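Local coordinates for 39 kDa initiator binding protein (Trichomonas vaginalis, PDB 1PP7) that binds the initiator element of core promoters in Trichomonas vaginalis through its N-terminal DNA-binding domain, the part present here, and so probably directs transcription initiation, at residues I60-F65 against F110-V115; M67-V72 against T103-S108. All coordinates share one frame; numbering follows the deposited sequence.

Contact 1: residues I60-F65 against F110-V115; sequences ISDTEF and FTRNSV
Asp-62 and Arg-112 hold this contact together by both backbone and side chain. The amide N of Arg-112 donates to the carbonyl O of Asp-62 at 3.1 Å, a fairly straight bond (166° at the hydrogen) although the donor is tilted from the carbonyl plane. A looser salt bridge joins their side chains: Arg-112 NE lies 3.4 Å from Asp-62 OD1, and NH2 makes a second weak bond to the same oxygen. OD1 lies at the guanidinium edge, in its plane, and takes both weak donors; the carboxylate plane stands about perpendicular to it. Bends at chi2 and chi3 fold the arginine chain back along the loop, and Ser-61 O comes over one face of its guanidinium.

Residues 60-64 connect strands 57-59 and 65-67, a beta-hairpin in the four-stranded antiparallel sheet of the initiator-binding domain, a member of the helix-turn-helix clan, and meet the short hairpin of strands 110-111 and 114-115. Within the first loop, Ser-61 forms an ST turn, its OG accepting from Thr-63 N at 3.3 Å. In the second, Thr-111 OG1 and Ser-114 OG share a hydrogen bond, and Ser-114 OG also bonds to Gly-109 O; short hydroxyl side chains suit such tight turns. A water lies between Thr-63 O and Phe-110 O, close enough to link two carbonyls that cannot bond each other, while Thr-111 O accepts from His-39 NE2.

Farther in, Phe-65 CE1 meets Phe-110 CE1 at 3.5 Å, the ring planes 50° apart. Leu-42 of helix 34-45 touches both rings, a buried place suited to phenylalanine.

Contact 2: residues M67-V72 against T103-S108; sequences MKKKNV and TQWKRS. With nucleotides of chain B.
Met-67 and Thr-103 form an antiparallel hydrogen-bonded pair, with Met-67 N to Thr-103 O and Thr-103 N to Met-67 O both 2.8 Å. Their side chains lie side by side on the same face of the sheet. The methionine chain bends at chi3 (114°) and sets its CE methyl over one face of Trp-105, 3.7 Å from the centroid of the five-membered ring. This is a CH-pi contact; SD, lying obliquely to the ring, makes it also a Met-aromatic one. A flexible thioether is well suited to following the flat indole.

Lys-69, in the first turn of helix 69-76, runs its methylenes past the Thr-103 side chain. Farther along, its CD approaches Trp-105 CZ2 at 4.2 Å. A bend at chi3 (-80°) then carries NZ to the DNA, where it makes a weak hydrogen bond of 3.0 Å to OP2 of DA3 of chain B.

Farther out, Asn-84 OD1 of helix 80-89 bonds Lys-69 NZ, Gln-96 O bonds Thr-103 OG1, and Leu-87 packs on Met-67 and Trp-105. The lysine thus keeps an apolar stem inside the domain while its ammonium end meets a backbone phosphate, a weak bond that is probably reinforced by charge and does not in itself read the base.

How the contacts relate
The centres of the two contacts are about 12 Å apart, and contact 2 is nested along the chain inside the loop closed by contact 1. Strands 65-67 and 102-106 join them: Phe-65 O probably accepts a hydrogen bond from Trp-105 N at 2.6 Å, and the rings of these residues meet with planes about 25° apart. Phe-65 therefore belongs to both clusters, meeting Phe-110 in one and Trp-105 in the other. Their surroundings differ. Contact 2 reaches the DNA phosphate directly, whereas the nearest atom of contact 1 is about 11 Å from the nucleic acid; there the Phe-110 side chain lies about 7 Å from a bound zinc ion.

Contact 1: residues I60-F65 against F110-V115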
loop_
_atom_site.group_PDB
_atom_site.type_symbol
_atom_site.label_atom_id
_atom_site.label_comp_id
_atom_site.label_asym_id
_atom_site.label_seq_id
_atom_site.Cartn_x
_atom_site.Cartn_y
_atom_site.Cartn_z
ATOM N N ILE C 60 -3.032 7.166 9.735
ATOM C CA ILE C 60 -3.861 7.526 10.879
ATOM C C ILE C 60 -2.999 8.537 11.720
ATOM O O ILE C 60 -3.498 9.244 12.579
ATOM C CB ILE C 60 -4.312 6.245 11.654
ATOM C CG1 ILE C 60 -3.113 5.501 12.215
ATOM C CG2 ILE C 60 -5.063 5.301 10.681
ATOM C CD1 ILE C 60 -3.488 4.134 12.716
ATOM N N SER C 61 -1.706 8.607 11.438
ATOM C CA SER C 61 -0.835 9.571 12.103
ATOM C C SER C 61 0.375 9.793 11.191
ATOM O O SER C 61 0.409 9.251 10.068
ATOM C CB SER C 61 -0.399 9.070 13.481
ATOM O OG SER C 61 0.437 7.934 13.396
ATOM N N ASP C 62 1.351 10.587 11.632
ATOM C CA ASP C 62 2.558 10.819 10.827
ATOM C C ASP C 62 3.285 9.486 10.594
ATOM O O ASP C 62 4.060 9.342 9.619
ATOM C CB ASP C 62 3.554 11.767 11.534
ATOM C CG ASP C 62 3.260 13.266 11.300
ATOM O OD1 ASP C 62 2.665 13.633 10.243
ATOM O OD2 ASP C 62 3.665 14.079 12.186
ATOM N N THR C 63 3.012 8.502 11.454
ATOM C CA THR C 63 3.730 7.222 11.365
ATOM C C THR C 63 3.016 5.862 11.311
ATOM O O THR C 63 3.668 4.825 11.277
ATOM C CB THR C 63 4.743 7.135 12.515
ATOM O OG1 THR C 63 4.039 7.185 13.757
ATOM C CG2 THR C 63 5.701 8.297 12.477
ATOM N N GLU C 64 1.700 5.850 11.307
ATOM C CA GLU C 64 0.995 4.598 11.276
ATOM C C GLU C 64 -0.045 4.701 10.182
ATOM O O GLU C 64 -0.549 5.787 9.896
ATOM C CB GLU C 64 0.332 4.339 12.661
ATOM C CG GLU C 64 1.315 4.606 13.822
ATOM C CD GLU C 64 0.867 4.090 15.225
ATOM O OE1 GLU C 64 1.688 4.237 16.192
ATOM O OE2 GLU C 64 -0.278 3.546 15.368
ATOM N N PHE C 65 -0.365 3.580 9.555
ATOM C CA PHE C 65 -1.389 3.550 8.513
ATOM C C PHE C 65 -2.221 2.309 8.755
ATOM O O PHE C 65 -1.824 1.395 9.478
ATOM C CB PHE C 65 -0.784 3.515 7.072
ATOM C CG PHE C 65 0.101 2.306 6.759
ATOM C CD1 PHE C 65 1.484 2.320 7.081
ATOM C CD2 PHE C 65 -0.405 1.225 6.035
ATOM C CE1 PHE C 65 2.335 1.297 6.687
ATOM C CE2 PHE C 65 0.436 0.175 5.619
ATOM C CZ PHE C 65 1.816 0.211 5.947
ATOM N N PHE C 110 9.235 4.953 7.813
ATOM C CA PHE C 110 8.170 4.911 6.845
ATOM C C PHE C 110 7.053 5.838 7.405
ATOM O O PHE C 110 6.277 5.481 8.309
ATOM C CB PHE C 110 7.747 3.443 6.661
ATOM C CG PHE C 110 6.743 3.234 5.569
ATOM C CD1 PHE C 110 5.366 3.389 5.818
ATOM C CD2 PHE C 110 7.163 2.954 4.265
ATOM C CE1 PHE C 110 4.438 3.275 4.781
ATOM C CE2 PHE C 110 6.221 2.840 3.215
ATOM C CZ PHE C 110 4.865 3.004 3.481
ATOM N N THR C 111 6.978 7.035 6.844
ATOM C CA THR C 111 6.034 8.029 7.324
ATOM C C THR C 111 5.440 8.836 6.195
ATOM O O THR C 111 5.839 8.687 5.021
ATOM C CB THR C 111 6.738 9.063 8.253
ATOM O OG1 THR C 111 7.622 9.901 7.480
ATOM C CG2 THR C 111 7.578 8.381 9.256
ATOM N N ARG C 112 4.523 9.724 6.601
ATOM C CA ARG C 112 3.812 10.651 5.732
ATOM C C ARG C 112 4.787 11.214 4.728
ATOM O O ARG C 112 4.487 11.222 3.554
ATOM C CB ARG C 112 3.184 11.779 6.564
ATOM C CG ARG C 112 2.190 12.721 5.843
ATOM C CD ARG C 112 0.741 12.520 6.309
ATOM N NE ARG C 112 0.594 12.610 7.763
ATOM C CZ ARG C 112 -0.560 12.463 8.409
ATOM N NH1 ARG C 112 -1.672 12.210 7.738
ATOM N NH2 ARG C 112 -0.611 12.587 9.728
ATOM N N ASN C 113 5.948 11.685 5.168
ATOM C CA ASN C 113 6.940 12.204 4.220
ATOM C C ASN C 113 8.335 11.560 4.220
ATOM O O ASN C 113 9.352 12.214 3.959
ATOM C CB ASN C 113 7.053 13.749 4.281
ATOM C CG ASN C 113 7.190 14.283 5.685
ATOM O OD1 ASN C 113 8.099 13.878 6.430
ATOM N ND2 ASN C 113 6.278 15.196 6.072
ATOM N N SER C 114 8.402 10.266 4.502
ATOM C CA SER C 114 9.689 9.615 4.406
ATOM C C SER C 114 9.539 8.128 4.211
ATOM O O SER C 114 8.614 7.527 4.740
ATOM C CB SER C 114 10.601 9.946 5.641
ATOM O OG SER C 114 10.567 9.001 6.727
ATOM N N VAL C 115 10.425 7.561 3.389
ATOM C CA VAL C 115 10.542 6.100 3.165
ATOM C C VAL C 115 12.052 5.814 3.199
ATOM O O VAL C 115 12.739 6.087 2.208
ATOM C CB VAL C 115 10.223 5.622 1.780
ATOM C CG1 VAL C 115 9.679 4.175 1.866
ATOM C CG2 VAL C 115 9.405 6.625 1.038
HETATM O O HOH W 1 5.657 3.807 10.024
#

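Contact 2: residues M67-V72 against T103-S108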
loop_
_atom_site.group_PDB
_atom_site.type_symbol
_atom_site.label_atom_id
_atom_site.label_comp_id
_atom_site.label_asym_id
_atom_site.label_seq_id
_atom_site.Cartn_x
_atom_site.Cartn_y
_atom_site.Cartn_z
ATOM N N MET C 67 -4.969 -0.447 6.670
ATOM C CA MET C 67 -5.277 -0.872 5.327
ATOM C C MET C 67 -6.150 -2.094 5.373
ATOM O O MET C 67 -6.306 -2.703 6.425
ATOM C CB MET C 67 -3.967 -1.197 4.547
ATOM C CG MET C 67 -3.308 -2.546 4.865
ATOM S SD MET C 67 -1.828 -2.866 3.760
ATOM C CE MET C 67 -0.531 -2.843 4.875
ATOM N N LYS C 68 -6.762 -2.400 4.225
ATOM C CA LYS C 68 -7.539 -3.607 4.050
ATOM C C LYS C 68 -6.621 -4.415 3.091
ATOM O O LYS C 68 -6.583 -4.169 1.884
ATOM C CB LYS C 68 -8.885 -3.265 3.415
ATOM C CG LYS C 68 -9.862 -2.613 4.378
ATOM C CD LYS C 68 -11.293 -2.770 3.893
ATOM C CE LYS C 68 -12.278 -2.133 4.893
ATOM N NZ LYS C 68 -13.743 -2.481 4.732
ATOM N N LYS C 69 -5.854 -5.362 3.617
ATOM C CA LYS C 69 -4.930 -6.096 2.739
ATOM C C LYS C 69 -5.606 -6.723 1.531
ATOM O O LYS C 69 -5.076 -6.702 0.427
ATOM C CB LYS C 69 -4.159 -7.149 3.527
ATOM C CG LYS C 69 -3.353 -6.499 4.593
ATOM C CD LYS C 69 -2.400 -7.432 5.225
ATOM C CE LYS C 69 -3.105 -8.293 6.261
ATOM N NZ LYS C 69 -2.242 -9.469 6.568
ATOM N N LYS C 70 -6.790 -7.267 1.749
ATOM C CA LYS C 70 -7.522 -7.883 0.671
ATOM C C LYS C 70 -7.602 -6.941 -0.568
ATOM O O LYS C 70 -7.326 -7.383 -1.674
ATOM C CB LYS C 70 -8.912 -8.284 1.191
ATOM C CG LYS C 70 -9.638 -9.286 0.324
ATOM C CD LYS C 70 -10.458 -10.234 1.186
ATOM C CE LYS C 70 -11.282 -11.199 0.328
ATOM N NZ LYS C 70 -12.146 -12.130 1.160
ATOM N N ASN C 71 -7.928 -5.649 -0.366
ATOM C CA ASN C 71 -8.042 -4.671 -1.462
ATOM C C ASN C 71 -6.689 -4.182 -1.964
ATOM O O ASN C 71 -6.486 -3.939 -3.155
ATOM C CB ASN C 71 -8.871 -3.471 -1.009
ATOM C CG ASN C 71 -10.398 -3.791 -0.908
ATOM O OD1 ASN C 71 -10.816 -4.951 -0.986
ATOM N ND2 ASN C 71 -11.215 -2.753 -0.720
ATOM N N VAL C 72 -5.764 -4.005 -1.039
ATOM C CA VAL C 72 -4.443 -3.556 -1.377
ATOM C C VAL C 72 -3.708 -4.599 -2.220
ATOM O O VAL C 72 -2.974 -4.253 -3.148
ATOM C CB VAL C 72 -3.685 -3.279 -0.124
ATOM C CG1 VAL C 72 -2.202 -3.053 -0.451
ATOM C CG2 VAL C 72 -4.326 -2.097 0.571
ATOM N N THR C 103 -6.406 -3.570 9.118
ATOM C CA THR C 103 -5.232 -3.933 9.842
ATOM C C THR C 103 -4.431 -2.617 9.961
ATOM O O THR C 103 -4.658 -1.695 9.168
ATOM C CB THR C 103 -4.644 -5.179 9.067
ATOM O OG1 THR C 103 -4.210 -6.160 10.013
ATOM C CG2 THR C 103 -3.649 -4.851 8.060
ATOM N N GLN C 104 -3.600 -2.466 11.005
ATOM C CA GLN C 104 -2.826 -1.227 11.198
ATOM C C GLN C 104 -1.376 -1.514 11.217
ATOM O O GLN C 104 -0.974 -2.591 11.674
ATOM C CB GLN C 104 -3.196 -0.566 12.496
ATOM C CG GLN C 104 -3.973 0.701 12.302
ATOM C CD GLN C 104 -4.601 1.152 13.563
ATOM O OE1 GLN C 104 -3.907 1.331 14.579
ATOM N NE2 GLN C 104 -5.939 1.339 13.531
ATOM N N TRP C 105 -0.581 -0.529 10.772
ATOM C CA TRP C 105 0.863 -0.703 10.626
ATOM C C TRP C 105 1.793 0.458 10.840
ATOM O O TRP C 105 1.379 1.590 10.766
ATOM C CB TRP C 105 1.193 -1.187 9.205
ATOM C CG TRP C 105 0.469 -2.389 8.814
ATOM C CD1 TRP C 105 -0.847 -2.470 8.498
ATOM C CD2 TRP C 105 0.979 -3.725 8.774
ATOM N NE1 TRP C 105 -1.193 -3.748 8.279
ATOM C CE2 TRP C 105 -0.096 -4.557 8.433
ATOM C CE3 TRP C 105 2.232 -4.291 8.989
ATOM C CZ2 TRP C 105 0.035 -5.952 8.301
ATOM C CZ3 TRP C 105 2.372 -5.665 8.868
ATOM C CH2 TRP C 105 1.272 -6.482 8.528
ATOM N N LYS C 106 3.087 0.124 11.007
ATOM C CA LYS C 106 4.186 1.075 11.142
ATOM C C LYS C 106 5.471 0.366 10.703
ATOM O O LYS C 106 5.534 -0.851 10.651
ATOM C CB LYS C 106 4.318 1.620 12.572
ATOM C CG LYS C 106 5.491 1.086 13.401
ATOM C CD LYS C 106 5.060 0.813 14.823
ATOM C CE LYS C 106 6.186 1.025 15.866
ATOM N NZ LYS C 106 7.342 0.110 15.777
ATOM N N ARG C 107 6.507 1.123 10.374
ATOM C CA ARG C 107 7.766 0.534 9.906
ATOM C C ARG C 107 8.737 1.662 10.104
ATOM O O ARG C 107 8.433 2.800 9.751
ATOM C CB ARG C 107 7.661 0.164 8.425
ATOM C CG ARG C 107 8.960 -0.420 7.858
ATOM C CD ARG C 107 9.040 -0.328 6.343
ATOM N NE ARG C 107 10.101 -1.153 5.770
ATOM C CZ ARG C 107 10.936 -0.755 4.793
ATOM N NH1 ARG C 107 10.870 0.472 4.265
ATOM N NH2 ARG C 107 11.816 -1.605 4.311
ATOM N N SER C 108 9.906 1.395 10.660
ATOM C CA SER C 108 10.808 2.506 10.935
ATOM C C SER C 108 11.225 3.307 9.670
ATOM O O SER C 108 11.604 2.748 8.653
ATOM C CB SER C 108 12.016 1.996 11.758
ATOM O OG SER C 108 12.922 1.299 10.916
ATOM P P DA B 3 -4.484 -10.815 9.377
ATOM O OP1 DA B 3 -4.233 -9.836 10.483
ATOM O OP2 DA B 3 -4.722 -10.348 7.991
ATOM O "O5'" DA B 3 -3.258 -11.814 9.315
ATOM C "C5'" DA B 3 -2.567 -12.161 10.507
ATOM C "C4'" DA B 3 -1.512 -13.191 10.188
ATOM O "O4'" DA B 3 -2.104 -14.418 9.686
ATOM C "C3'" DA B 3 -0.453 -12.794 9.150
ATOM O "O3'" DA B 3 0.717 -13.380 9.662
ATOM C "C2'" DA B 3 -0.861 -13.594 7.931
ATOM C "C1'" DA B 3 -1.310 -14.865 8.611
ATOM N N9 DA B 3 -2.064 -15.834 7.809
ATOM C C8 DA B 3 -2.996 -15.624 6.811
ATOM N N7 DA B 3 -3.448 -16.739 6.262
ATOM C C5 DA B 3 -2.771 -17.739 6.939
ATOM C C6 DA B 3 -2.784 -19.152 6.810
ATOM N N6 DA B 3 -3.545 -19.813 5.925
ATOM N N1 DA B 3 -1.967 -19.867 7.633
ATOM C C2 DA B 3 -1.201 -19.198 8.525
ATOM N N3 DA B 3 -1.110 -17.873 8.743
ATOM C C4 DA B 3 -1.926 -17.196 7.906
#